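Local coordinates for protein pyridine nucleotide-disulphide oxidoreductase dimerisation region (Escherichia coli BL21, PDB 6KYY) that probably helps the cell resist reactive chlorine species, as a hypochlorous-acid-induced, FAD-containing member of the pyridine nucleotide-disulfide oxidoreductase family, at residues B[206-211]-B[382-387]; B[285-290]-B[311-316]; B[331-336]-B[416-421]. All blocks are in the same frame, centred on the assembly; numbering follows the deposited sequence.

How the interactions relate
The three contacts illustrate how a multidomain flavoprotein is tied together. Interaction 1 joins helix 206-218, next to the parallel sheet of the nucleotide-binding domain, to strand 384-390 of the dimerisation domain. Interaction 2 lies on the FAD side, between a loop and helix 307-321, with its centre 35 Å from that of interaction 1. Interaction 3 sets the loop leading to strand 337-339 against the end of helix 406-418. Along the chain, interaction 2 nests within the loop closed by interaction 1 and precedes interaction 3, which crosses interaction 1. Interactions 2 and 3, centres 19 Å apart, are bridged by Arg332, salt-bridged to Asp312 and Asp313; both reach the second subunit.

Interaction 1: residues B[206-211]-B[382-387]; sequences RDIADN and RGVLKA
Gly383 leads into strand 384-390 with its backbone lying beside the amide of Asn211, whose OD1 is 4.0 Å from Gly383 CA. Its positive phi of 105° suits a residue without a side chain. Val384 follows, its side chain directed at the helix. Asn211 extends obliquely over it, with Asn211 ND2 3.8 Å from Val384 CB; this is packing of an amide on an aliphatic group. From the preceding turn of the helix Ile208 adds its CG2 branch, 4.1 Å from Val384 CG1 and at about a right angle to the valine.

Two residues along, Lys386 faces the helix again. Lys386 CD passes Ile208 CG2 at 4.0 Å, and a bend at chi3 (-70°) carries the ammonium on to Asp207, which approaches from the opposite direction. The salt bridge is asymmetric: Lys386 NZ is 3.0 Å from Asp207 OD1, on its syn side and 30° out of the carboxylate plane, while the bond to OD2 is weak. NZ also salt-bridges Glu352, and probably eases the repulsion between that carboxylate and Asp207.

The segments of helix and strand run nearly antiparallel, their axes 10.1 Å apart. Strand 384-390 lies between 396-402 and 362-368 in the antiparallel sheet of the dimerisation domain; helix 206-218 rests on this sheet, Ile208 and Asn211 also touching strand 396-402, and so joins two domains.

Interaction 2: residues B[285-290]-B[311-316]; sequences KRLHTT and LDDYRI
Leu287 lays its forked end across the side chain of Asp313, the two crossing at about a right angle. Leu287 CD2 comes within 3.3 Å of Asp313 OD2, and CD1 of the same leucine lies 3.3 Å from Asp313 O, on the helix backbone. These are contacts of methyl groups with oxygens, and the carboxylate has its polar partners outside the two segments: OD2 is salt-bridged to Arg332, and OD1 accepts from the backbone N of Gly298. These two partners probably hold the buried carboxylate in place beneath the leucine.

Leu287 CD1 also reaches the next turn of the helix, 3.6 Å from Ile316 CB, and thus fits between residues three apart in sequence. Leu287 itself sits in a left-handed backbone conformation (phi 58°), and its CB is directed at the helix.

In the fold, this loop leads toward strand 294-296, which joins the FAD-domain sheet, and helix 307-321 comes after that strand. The contact therefore packs the approach to the strand against the helix beyond it, with the Asp313 side chain about 7 Å from the bound FAD.

Ile316 extends the packing back along the loop. Ile316 CG2, anti to its own backbone N, lies against main chain, 3.7 Å from Arg286 CA and 3.8 Å from Lys285 O. The Arg286 side chain starts out away from the helix, leaving its backbone as the surface met by the isoleucine. Farther round the helix, Asp312 OD1 and Arg315 NH1 form a salt bridge with a weak hydrogen bond at 3.2 Å, and Arg315 NH2 reaches Gln429 O of the second subunit.

Interaction 3: residues B[331-336]-B[416-421]; sequences DRKNVP and VMDAGL
The C-terminal end of helix 406-418, closed by a Schellman motif, is met by Lys333 and Asn334 from the loop that leads to strand 337-339, an edge strand of the antiparallel sheet. Asn334 ND2 donates to Asp418 OD2 over 3.0 Å, with an N-H...O angle of 157°. The donor meets the oxygen nearly along its C-O axis, and amide and carboxylate slide past each other with their planes only 17° apart. Met417 supports the same amide: its chain bends at chi3 and brings Met417 CE to 3.4 Å from Asn334 CG.

Gly420 makes the Schellman turn, its positive phi reversing the chain so that Leu421 N bonds back to Val416 O at 2.9 Å; the companion bond from Gly420 N to Met417 O is weak. Into this helix end, where the carbonyl groups of the last turn would favour a cation, comes Lys333. Beyond CG its chain is extended, and Lys333 CG runs beside Asp418 OD2 at 3.4 Å. Lys333 NZ bonds to Asp418 O, though the modelled 2.5 Å is doubtfully short at this resolution. Lys333 NZ remains 4.5 Å from Asp418 OD2, beyond a salt bridge, although the opposite charges may still attract.

Asp418 OD1 is salt-bridged to Lys414, one turn back, which also bonds to Asn334 O and so grips loop and helix together. Asp418 further packs on Gln429 of the second subunit.

Interaction 1: residues B[206-211]-B[382-387]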
ATOM      1  N   ARG B 206     -18.987 -15.035   6.907  1.00 19.24           N
ATOM      2  CA  ARG B 206     -18.476 -16.134   7.717  1.00 21.13           C
ATOM      3  C   ARG B 206     -17.145 -16.651   7.188  1.00 28.76           C
ATOM      4  O   ARG B 206     -16.292 -17.074   7.976  1.00 21.99           O
ATOM      5  CB  ARG B 206     -19.502 -17.266   7.779  1.00 27.69           C
ATOM      6  CG  ARG B 206     -20.730 -16.956   8.631  1.00 18.92           C
ATOM      7  CD  ARG B 206     -20.345 -16.514  10.036  1.00 27.88           C
ATOM      8  NE  ARG B 206     -20.284 -15.060  10.155  1.00 22.38           N
ATOM      9  CZ  ARG B 206     -19.675 -14.413  11.143  1.00 30.00           C
ATOM     10  NH1 ARG B 206     -19.072 -15.090  12.110  1.00 35.46           N
ATOM     11  NH2 ARG B 206     -19.668 -13.088  11.163  1.00 20.61           N
ATOM     12  N   ASP B 207     -16.940 -16.612   5.868  1.00 19.39           N
ATOM     13  CA  ASP B 207     -15.701 -17.137   5.302  1.00 16.39           C
ATOM     14  C   ASP B 207     -14.501 -16.285   5.698  1.00 23.62           C
ATOM     15  O   ASP B 207     -13.413 -16.817   5.944  1.00 32.48           O
ATOM     16  CB  ASP B 207     -15.813 -17.239   3.779  1.00 13.16           C
ATOM     17  CG  ASP B 207     -16.471 -16.025   3.158  1.00 31.45           C
ATOM     18  OD1 ASP B 207     -17.647 -16.129   2.752  1.00 30.97           O
ATOM     19  OD2 ASP B 207     -15.812 -14.969   3.073  1.00 54.17           O
ATOM     20  N   ILE B 208     -14.674 -14.966   5.770  1.00 25.77           N
ATOM     21  CA  ILE B 208     -13.581 -14.107   6.214  1.00 35.01           C
ATOM     22  C   ILE B 208     -13.521 -14.009   7.738  1.00 27.70           C
ATOM     23  O   ILE B 208     -12.435 -13.833   8.299  1.00 24.15           O
ATOM     24  CB  ILE B 208     -13.682 -12.711   5.575  1.00 23.47           C
ATOM     25  CG1 ILE B 208     -15.037 -12.065   5.866  1.00 27.52           C
ATOM     26  CG2 ILE B 208     -13.440 -12.795   4.077  1.00 21.30           C
ATOM     27  CD1 ILE B 208     -15.102 -10.603   5.481  1.00 18.45           C
ATOM     28  N   ALA B 209     -14.662 -14.117   8.423  1.00 25.44           N
ATOM     29  CA  ALA B 209     -14.635 -14.181   9.881  1.00 16.45           C
ATOM     30  C   ALA B 209     -13.935 -15.447  10.358  1.00 22.33           C
ATOM     31  O   ALA B 209     -13.173 -15.416  11.331  1.00 13.81           O
ATOM     32  CB  ALA B 209     -16.056 -14.112  10.442  1.00 17.31           C
ATOM     33  N   ASP B 210     -14.186 -16.572   9.684  1.00 27.96           N
ATOM     34  CA  ASP B 210     -13.478 -17.803  10.014  1.00 15.60           C
ATOM     35  C   ASP B 210     -11.984 -17.659   9.760  1.00 16.19           C
ATOM     36  O   ASP B 210     -11.163 -18.127  10.557  1.00 24.70           O
ATOM     37  CB  ASP B 210     -14.044 -18.973   9.209  1.00 24.69           C
ATOM     38  CG  ASP B 210     -15.418 -19.399   9.683  1.00 24.20           C
ATOM     39  OD1 ASP B 210     -16.147 -20.041   8.898  1.00 25.80           O
ATOM     40  OD2 ASP B 210     -15.770 -19.087  10.840  1.00 16.64           O
ATOM     41  N   ASN B 211     -11.612 -17.008   8.655  1.00 22.03           N
ATOM     42  CA  ASN B 211     -10.198 -16.814   8.350  1.00 16.71           C
ATOM     43  C   ASN B 211      -9.521 -15.945   9.402  1.00 24.15           C
ATOM     44  O   ASN B 211      -8.381 -16.212   9.799  1.00 22.44           O
ATOM     45  CB  ASN B 211     -10.042 -16.198   6.960  1.00  9.09           C
ATOM     46  CG  ASN B 211      -8.662 -16.429   6.370  1.00 25.10           C
ATOM     47  OD1 ASN B 211      -7.646 -16.201   7.025  1.00 24.79           O
ATOM     48  ND2 ASN B 211      -8.622 -16.884   5.123  1.00 20.14           N
ATOM     49  N   ARG B 382      -0.769 -15.012   4.622  1.00 20.72           N
ATOM     50  CA  ARG B 382      -2.051 -15.265   5.262  1.00 27.78           C
ATOM     51  C   ARG B 382      -3.135 -14.370   4.668  1.00 15.18           C
ATOM     52  O   ARG B 382      -2.862 -13.308   4.104  1.00 15.07           O
ATOM     53  CB  ARG B 382      -1.961 -15.032   6.771  1.00  7.86           C
ATOM     54  CG  ARG B 382      -1.432 -16.212   7.559  1.00  8.48           C
ATOM     55  CD  ARG B 382      -1.169 -15.814   8.999  1.00 13.12           C
ATOM     56  NE  ARG B 382      -0.577 -14.483   9.091  1.00  8.40           N
ATOM     57  CZ  ARG B 382      -0.053 -13.971  10.200  1.00 19.42           C
ATOM     58  NH1 ARG B 382      -0.048 -14.681  11.321  1.00 14.96           N
ATOM     59  NH2 ARG B 382       0.462 -12.749  10.191  1.00 11.61           N
ATOM     60  N   GLY B 383      -4.376 -14.813   4.807  1.00 16.75           N
ATOM     61  CA  GLY B 383      -5.523 -14.049   4.366  1.00 14.15           C
ATOM     62  C   GLY B 383      -6.127 -14.610   3.092  1.00 12.40           C
ATOM     63  O   GLY B 383      -5.788 -15.701   2.626  1.00 20.20           O
ATOM     64  N   VAL B 384      -7.041 -13.827   2.520  1.00 20.50           N
ATOM     65  CA  VAL B 384      -7.782 -14.239   1.333  1.00 23.05           C
ATOM     66  C   VAL B 384      -8.332 -12.990   0.663  1.00 14.13           C
ATOM     67  O   VAL B 384      -8.496 -11.946   1.297  1.00 13.56           O
ATOM     68  CB  VAL B 384      -8.913 -15.235   1.701  1.00 14.69           C
ATOM     69  CG1 VAL B 384     -10.065 -14.511   2.383  1.00  6.76           C
ATOM     70  CG2 VAL B 384      -9.394 -15.993   0.469  1.00 17.60           C
ATOM     71  N   LEU B 385      -8.602 -13.091  -0.635  1.00 12.48           N
ATOM     72  CA  LEU B 385      -9.271 -12.046  -1.395  1.00 14.51           C
ATOM     73  C   LEU B 385     -10.597 -12.578  -1.914  1.00 26.28           C
ATOM     74  O   LEU B 385     -10.689 -13.735  -2.337  1.00 18.82           O
ATOM     75  CB  LEU B 385      -8.413 -11.568  -2.572  1.00 11.86           C
ATOM     76  CG  LEU B 385      -7.018 -11.028  -2.266  1.00 23.93           C
ATOM     77  CD1 LEU B 385      -6.475 -10.274  -3.468  1.00 22.39           C
ATOM     78  CD2 LEU B 385      -7.051 -10.136  -1.040  1.00 15.78           C
ATOM     79  N   LYS B 386     -11.624 -11.734  -1.876  1.00 12.66           N
ATOM     80  CA  LYS B 386     -12.908 -12.098  -2.453  1.00 14.50           C
ATOM     81  C   LYS B 386     -13.676 -10.828  -2.779  1.00 13.58           C
ATOM     82  O   LYS B 386     -13.608  -9.845  -2.037  1.00 12.22           O
ATOM     83  CB  LYS B 386     -13.723 -12.994  -1.510  1.00 16.47           C
ATOM     84  CG  LYS B 386     -14.254 -12.286  -0.279  1.00 17.48           C
ATOM     85  CD  LYS B 386     -15.231 -13.150   0.491  1.00 25.83           C
ATOM     86  CE  LYS B 386     -16.529 -13.330  -0.272  1.00 14.74           C
ATOM     87  NZ  LYS B 386     -17.497 -14.149   0.506  1.00 32.09           N
ATOM     88  N   ALA B 387     -14.385 -10.852  -3.903  1.00 13.98           N
ATOM     89  CA  ALA B 387     -15.240  -9.751  -4.310  1.00 29.39           C
ATOM     90  C   ALA B 387     -16.485 -10.323  -4.969  1.00 33.30           C
ATOM     91  O   ALA B 387     -16.561 -11.516  -5.275  1.00 19.48           O
ATOM     92  CB  ALA B 387     -14.515  -8.786  -5.251  1.00 12.31           C
TER

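Interaction 2: residues B[285-290]-B[311-316]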
ATOM      1  N   LYS B 285     -28.126  16.518   6.319  1.00 24.32           N
ATOM      2  CA  LYS B 285     -27.092  16.101   5.384  1.00 27.84           C
ATOM      3  C   LYS B 285     -26.032  17.178   5.207  1.00 22.33           C
ATOM      4  O   LYS B 285     -24.988  16.913   4.601  1.00 17.49           O
ATOM      5  CB  LYS B 285     -27.709  15.740   4.030  1.00 28.16           C
ATOM      6  CG  LYS B 285     -28.778  16.708   3.539  1.00 27.50           C
ATOM      7  CD  LYS B 285     -28.601  17.034   2.063  1.00 23.25           C
ATOM      8  CE  LYS B 285     -29.839  17.704   1.483  1.00 45.77           C
ATOM      9  NZ  LYS B 285     -29.851  17.686  -0.009  1.00 44.21           N
ATOM     10  N   ARG B 286     -26.284  18.382   5.721  1.00 16.97           N
ATOM     11  CA  ARG B 286     -25.313  19.464   5.756  1.00 20.18           C
ATOM     12  C   ARG B 286     -24.736  19.669   7.149  1.00 30.41           C
ATOM     13  O   ARG B 286     -24.164  20.729   7.427  1.00 23.13           O
ATOM     14  CB  ARG B 286     -25.955  20.755   5.257  1.00 20.85           C
ATOM     15  CG  ARG B 286     -26.556  20.632   3.881  1.00 19.22           C
ATOM     16  CD  ARG B 286     -27.929  21.277   3.816  1.00 40.62           C
ATOM     17  NE  ARG B 286     -29.003  20.306   3.995  1.00 34.38           N
ATOM     18  CZ  ARG B 286     -30.227  20.454   3.502  1.00 46.53           C
ATOM     19  NH1 ARG B 286     -30.529  21.532   2.790  1.00 49.20           N
ATOM     20  NH2 ARG B 286     -31.146  19.522   3.711  1.00 58.34           N
ATOM     21  N   LEU B 287     -24.893  18.680   8.033  1.00 32.08           N
ATOM     22  CA  LEU B 287     -24.359  18.730   9.394  1.00 26.19           C
ATOM     23  C   LEU B 287     -24.904  19.935  10.159  1.00 26.76           C
ATOM     24  O   LEU B 287     -24.176  20.619  10.882  1.00 13.62           O
ATOM     25  CB  LEU B 287     -22.832  18.726   9.381  1.00 18.79           C
ATOM     26  CG  LEU B 287     -22.263  17.542   8.602  1.00 16.25           C
ATOM     27  CD1 LEU B 287     -20.924  17.901   8.002  1.00 21.17           C
ATOM     28  CD2 LEU B 287     -22.150  16.316   9.495  1.00 17.48           C
ATOM     29  N   HIS B 288     -26.197  20.193   9.993  1.00 33.29           N
ATOM     30  CA  HIS B 288     -26.885  21.280  10.675  1.00 21.22           C
ATOM     31  C   HIS B 288     -27.629  20.716  11.878  1.00 25.18           C
ATOM     32  O   HIS B 288     -28.500  19.853  11.723  1.00 28.48           O
ATOM     33  CB  HIS B 288     -27.862  21.984   9.734  1.00 18.79           C
ATOM     34  CG  HIS B 288     -27.236  23.052   8.894  1.00 18.98           C
ATOM     35  ND1 HIS B 288     -26.764  24.235   9.422  1.00 32.03           N
ATOM     36  CD2 HIS B 288     -27.013  23.121   7.560  1.00 21.03           C
ATOM     37  CE1 HIS B 288     -26.274  24.984   8.450  1.00 21.80           C
ATOM     38  NE2 HIS B 288     -26.412  24.330   7.310  1.00 21.41           N
ATOM     39  N   THR B 289     -27.290  21.201  13.067  1.00 16.39           N
ATOM     40  CA  THR B 289     -28.037  20.819  14.253  1.00 14.76           C
ATOM     41  C   THR B 289     -29.369  21.570  14.294  1.00 13.49           C
ATOM     42  O   THR B 289     -29.641  22.453  13.476  1.00 19.97           O
ATOM     43  CB  THR B 289     -27.213  21.085  15.514  1.00 21.11           C
ATOM     44  OG1 THR B 289     -27.629  20.192  16.555  1.00 39.05           O
ATOM     45  CG2 THR B 289     -27.390  22.514  15.983  1.00 14.46           C
ATOM     46  N   THR B 290     -30.214  21.203  15.261  1.00 17.87           N
ATOM     47  CA  THR B 290     -31.540  21.806  15.356  1.00 16.84           C
ATOM     48  C   THR B 290     -31.489  23.295  15.682  1.00 12.47           C
ATOM     49  O   THR B 290     -32.484  23.994  15.468  1.00 16.70           O
ATOM     50  CB  THR B 290     -32.381  21.075  16.404  1.00 20.78           C
ATOM     51  OG1 THR B 290     -31.625  20.932  17.613  1.00 23.03           O
ATOM     52  CG2 THR B 290     -32.781  19.697  15.895  1.00  2.93           C
ATOM     53  N   LEU B 311     -13.333  14.095   8.238  1.00 18.14           N
ATOM     54  CA  LEU B 311     -12.706  14.953   7.236  1.00 25.97           C
ATOM     55  C   LEU B 311     -13.701  15.348   6.153  1.00 13.89           C
ATOM     56  O   LEU B 311     -13.727  16.506   5.719  1.00 16.54           O
ATOM     57  CB  LEU B 311     -11.495  14.253   6.619  1.00 24.85           C
ATOM     58  CG  LEU B 311     -10.643  15.129   5.697  1.00 26.18           C
ATOM     59  CD1 LEU B 311     -10.017  16.275   6.476  1.00 24.88           C
ATOM     60  CD2 LEU B 311      -9.575  14.310   4.986  1.00  8.96           C
ATOM     61  N   ASP B 312     -14.525  14.399   5.701  1.00 12.67           N
ATOM     62  CA  ASP B 312     -15.568  14.733   4.739  1.00 14.58           C
ATOM     63  C   ASP B 312     -16.591  15.684   5.342  1.00 16.19           C
ATOM     64  O   ASP B 312     -17.197  16.481   4.618  1.00 21.61           O
ATOM     65  CB  ASP B 312     -16.258  13.464   4.240  1.00 13.00           C
ATOM     66  CG  ASP B 312     -17.134  13.718   3.033  1.00 12.09           C
ATOM     67  OD1 ASP B 312     -16.607  14.209   2.013  1.00  6.07           O
ATOM     68  OD2 ASP B 312     -18.348  13.430   3.105  1.00 13.47           O
ATOM     69  N   ASP B 313     -16.796  15.615   6.660  1.00 18.44           N
ATOM     70  CA  ASP B 313     -17.679  16.567   7.323  1.00 15.12           C
ATOM     71  C   ASP B 313     -17.156  17.990   7.179  1.00 23.82           C
ATOM     72  O   ASP B 313     -17.930  18.923   6.932  1.00 18.32           O
ATOM     73  CB  ASP B 313     -17.836  16.200   8.798  1.00 15.49           C
ATOM     74  CG  ASP B 313     -18.750  15.012   9.008  1.00 19.90           C
ATOM     75  OD1 ASP B 313     -18.639  14.358  10.066  1.00 17.76           O
ATOM     76  OD2 ASP B 313     -19.578  14.729   8.116  1.00  7.48           O
ATOM     77  N   TYR B 314     -15.841  18.175   7.330  1.00 21.19           N
ATOM     78  CA  TYR B 314     -15.244  19.480   7.070  1.00 20.96           C
ATOM     79  C   TYR B 314     -15.515  19.927   5.640  1.00 24.37           C
ATOM     80  O   TYR B 314     -15.761  21.112   5.387  1.00 19.47           O
ATOM     81  CB  TYR B 314     -13.738  19.433   7.341  1.00 20.74           C
ATOM     82  CG  TYR B 314     -12.931  20.382   6.479  1.00 23.86           C
ATOM     83  CD1 TYR B 314     -12.784  21.717   6.832  1.00 17.73           C
ATOM     84  CD2 TYR B 314     -12.317  19.942   5.311  1.00 19.71           C
ATOM     85  CE1 TYR B 314     -12.050  22.586   6.047  1.00 24.25           C
ATOM     86  CE2 TYR B 314     -11.584  20.805   4.520  1.00 21.47           C
ATOM     87  CZ  TYR B 314     -11.452  22.126   4.894  1.00 27.04           C
ATOM     88  OH  TYR B 314     -10.720  22.988   4.110  1.00 20.20           O
ATOM     89  N   ARG B 315     -15.475  18.988   4.691  1.00 31.26           N
ATOM     90  CA  ARG B 315     -15.728  19.333   3.296  1.00 19.44           C
ATOM     91  C   ARG B 315     -17.157  19.818   3.099  1.00 10.00           C
ATOM     92  O   ARG B 315     -17.402  20.741   2.312  1.00 14.21           O
ATOM     93  CB  ARG B 315     -15.440  18.130   2.400  1.00 24.57           C
ATOM     94  CG  ARG B 315     -13.984  17.694   2.399  1.00 15.05           C
ATOM     95  CD  ARG B 315     -13.587  17.087   1.064  1.00  8.80           C
ATOM     96  NE  ARG B 315     -12.404  16.241   1.186  1.00 27.28           N
ATOM     97  CZ  ARG B 315     -12.423  14.915   1.110  1.00 28.19           C
ATOM     98  NH1 ARG B 315     -13.570  14.276   0.911  1.00 17.19           N
ATOM     99  NH2 ARG B 315     -11.297  14.225   1.235  1.00 16.54           N
ATOM    100  N   ILE B 316     -18.115  19.212   3.804  1.00  9.53           N
ATOM    101  CA  ILE B 316     -19.502  19.663   3.715  1.00  9.84           C
ATOM    102  C   ILE B 316     -19.619  21.108   4.182  1.00 10.10           C
ATOM    103  O   ILE B 316     -20.151  21.968   3.471  1.00 10.33           O
ATOM    104  CB  ILE B 316     -20.428  18.741   4.530  1.00 17.07           C
ATOM    105  CG1 ILE B 316     -20.217  17.273   4.154  1.00  9.01           C
ATOM    106  CG2 ILE B 316     -21.883  19.143   4.335  1.00 12.84           C
ATOM    107  CD1 ILE B 316     -20.363  16.991   2.686  1.00 12.57           C
TER

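Interaction 3: residues B[331-336]-B[416-421]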
ATOM      1  N   ASP B 331     -23.870  12.683  -0.522  1.00 26.23           N
ATOM      2  CA  ASP B 331     -22.869  12.409  -1.545  1.00 21.37           C
ATOM      3  C   ASP B 331     -22.021  11.186  -1.227  1.00 22.87           C
ATOM      4  O   ASP B 331     -21.216  10.777  -2.069  1.00 15.71           O
ATOM      5  CB  ASP B 331     -21.952  13.621  -1.728  1.00 15.93           C
ATOM      6  CG  ASP B 331     -22.623  14.758  -2.471  1.00 21.80           C
ATOM      7  OD1 ASP B 331     -23.189  15.651  -1.807  1.00 25.32           O
ATOM      8  OD2 ASP B 331     -22.579  14.761  -3.718  1.00 33.59           O
ATOM      9  N   ARG B 332     -22.182  10.599  -0.044  1.00 22.00           N
ATOM     10  CA  ARG B 332     -21.332   9.495   0.381  1.00 21.71           C
ATOM     11  C   ARG B 332     -21.843   8.176  -0.184  1.00 18.50           C
ATOM     12  O   ARG B 332     -23.030   7.858  -0.070  1.00 20.14           O
ATOM     13  CB  ARG B 332     -21.282   9.426   1.906  1.00 16.40           C
ATOM     14  CG  ARG B 332     -20.109  10.166   2.521  1.00 24.11           C
ATOM     15  CD  ARG B 332     -20.361  10.463   3.987  1.00  9.68           C
ATOM     16  NE  ARG B 332     -19.661  11.665   4.425  1.00  5.59           N
ATOM     17  CZ  ARG B 332     -19.873  12.267   5.590  1.00 12.04           C
ATOM     18  NH1 ARG B 332     -20.770  11.780   6.436  1.00 17.52           N
ATOM     19  NH2 ARG B 332     -19.188  13.357   5.909  1.00 10.93           N
ATOM     20  N   LYS B 333     -20.942   7.407  -0.791  1.00  7.76           N
ATOM     21  CA  LYS B 333     -21.283   6.082  -1.280  1.00 14.51           C
ATOM     22  C   LYS B 333     -20.043   5.203  -1.233  1.00 14.74           C
ATOM     23  O   LYS B 333     -18.918   5.680  -1.408  1.00 11.89           O
ATOM     24  CB  LYS B 333     -21.862   6.129  -2.701  1.00 10.20           C
ATOM     25  CG  LYS B 333     -20.881   6.550  -3.783  1.00  8.56           C
ATOM     26  CD  LYS B 333     -21.488   6.350  -5.163  1.00  7.67           C
ATOM     27  CE  LYS B 333     -20.700   7.080  -6.237  1.00 22.33           C
ATOM     28  NZ  LYS B 333     -20.962   6.509  -7.588  1.00 38.03           N
ATOM     29  N   ASN B 334     -20.266   3.913  -0.985  1.00 11.94           N
ATOM     30  CA  ASN B 334     -19.208   2.908  -0.902  1.00 14.46           C
ATOM     31  C   ASN B 334     -18.083   3.367   0.027  1.00 22.17           C
ATOM     32  O   ASN B 334     -16.919   3.487  -0.361  1.00 19.57           O
ATOM     33  CB  ASN B 334     -18.668   2.564  -2.292  1.00  9.25           C
ATOM     34  CG  ASN B 334     -19.770   2.259  -3.287  1.00 16.64           C
ATOM     35  OD1 ASN B 334     -20.682   1.482  -3.002  1.00 22.82           O
ATOM     36  ND2 ASN B 334     -19.680   2.855  -4.472  1.00  4.25           N
ATOM     37  N   VAL B 335     -18.458   3.623   1.276  1.00 25.05           N
ATOM     38  CA  VAL B 335     -17.511   4.070   2.293  1.00 15.02           C
ATOM     39  C   VAL B 335     -16.640   2.891   2.714  1.00 28.33           C
ATOM     40  O   VAL B 335     -17.162   1.886   3.218  1.00 17.60           O
ATOM     41  CB  VAL B 335     -18.236   4.682   3.500  1.00  6.29           C
ATOM     42  CG1 VAL B 335     -17.238   5.036   4.584  1.00 10.74           C
ATOM     43  CG2 VAL B 335     -19.031   5.908   3.079  1.00  6.23           C
ATOM     44  N   PRO B 336     -15.325   2.963   2.530  1.00 13.66           N
ATOM     45  CA  PRO B 336     -14.455   1.844   2.898  1.00 19.63           C
ATOM     46  C   PRO B 336     -13.989   1.923   4.346  1.00 17.14           C
ATOM     47  O   PRO B 336     -14.011   2.976   4.986  1.00 21.28           O
ATOM     48  CB  PRO B 336     -13.271   2.005   1.937  1.00 14.52           C
ATOM     49  CG  PRO B 336     -13.176   3.486   1.734  1.00 23.86           C
ATOM     50  CD  PRO B 336     -14.572   4.060   1.896  1.00 16.56           C
ATOM     51  N   VAL B 416     -13.178   2.454  -8.828  1.00 12.57           N
ATOM     52  CA  VAL B 416     -14.015   2.092  -9.965  1.00 20.02           C
ATOM     53  C   VAL B 416     -15.456   1.817  -9.553  1.00 25.80           C
ATOM     54  O   VAL B 416     -16.358   1.884 -10.396  1.00 24.54           O
ATOM     55  CB  VAL B 416     -13.419   0.884 -10.712  1.00 26.63           C
ATOM     56  CG1 VAL B 416     -11.935   1.086 -10.947  1.00 26.07           C
ATOM     57  CG2 VAL B 416     -13.661  -0.397  -9.942  1.00 18.97           C
ATOM     58  N   MET B 417     -15.706   1.510  -8.278  1.00 18.97           N
ATOM     59  CA  MET B 417     -17.084   1.332  -7.829  1.00 20.05           C
ATOM     60  C   MET B 417     -17.814   2.668  -7.774  1.00 18.72           C
ATOM     61  O   MET B 417     -18.998   2.749  -8.122  1.00 37.01           O
ATOM     62  CB  MET B 417     -17.114   0.641  -6.466  1.00 20.21           C
ATOM     63  CG  MET B 417     -16.858  -0.855  -6.542  1.00 15.94           C
ATOM     64  SD  MET B 417     -17.357  -1.810  -5.094  1.00 27.28           S
ATOM     65  CE  MET B 417     -17.893  -0.519  -3.981  1.00 12.09           C
ATOM     66  N   ASP B 418     -17.124   3.727  -7.345  1.00 18.35           N
ATOM     67  CA  ASP B 418     -17.728   5.054  -7.349  1.00 20.08           C
ATOM     68  C   ASP B 418     -17.968   5.547  -8.770  1.00 24.25           C
ATOM     69  O   ASP B 418     -19.003   6.160  -9.055  1.00 27.39           O
ATOM     70  CB  ASP B 418     -16.843   6.037  -6.583  1.00 14.31           C
ATOM     71  CG  ASP B 418     -16.941   5.864  -5.080  1.00 27.10           C
ATOM     72  OD1 ASP B 418     -16.059   6.382  -4.362  1.00 20.60           O
ATOM     73  OD2 ASP B 418     -17.901   5.212  -4.616  1.00 16.69           O
ATOM     74  N   ALA B 419     -17.026   5.283  -9.676  1.00 24.30           N
ATOM     75  CA  ALA B 419     -17.136   5.718 -11.062  1.00 21.66           C
ATOM     76  C   ALA B 419     -18.019   4.809 -11.908  1.00 26.49           C
ATOM     77  O   ALA B 419     -18.145   5.046 -13.114  1.00 21.58           O
ATOM     78  CB  ALA B 419     -15.744   5.816 -11.693  1.00 19.00           C
ATOM     79  N   GLY B 420     -18.623   3.780 -11.317  1.00 22.35           N
ATOM     80  CA  GLY B 420     -19.523   2.914 -12.054  1.00 23.83           C
ATOM     81  C   GLY B 420     -18.878   2.095 -13.148  1.00 22.99           C
ATOM     82  O   GLY B 420     -19.568   1.679 -14.082  1.00 43.08           O
ATOM     83  N   LEU B 421     -17.575   1.853 -13.063  1.00 17.97           N
ATOM     84  CA  LEU B 421     -16.882   1.060 -14.065  1.00 27.76           C
ATOM     85  C   LEU B 421     -17.027  -0.431 -13.756  1.00 24.58           C
ATOM     86  O   LEU B 421     -17.209  -0.816 -12.598  1.00 22.32           O
ATOM     87  CB  LEU B 421     -15.407   1.446 -14.115  1.00 22.95           C
ATOM     88  CG  LEU B 421     -15.124   2.948 -14.208  1.00 29.80           C
ATOM     89  CD1 LEU B 421     -13.632   3.223 -14.110  1.00 20.00           C
ATOM     90  CD2 LEU B 421     -15.699   3.532 -15.491  1.00 13.38           C
TER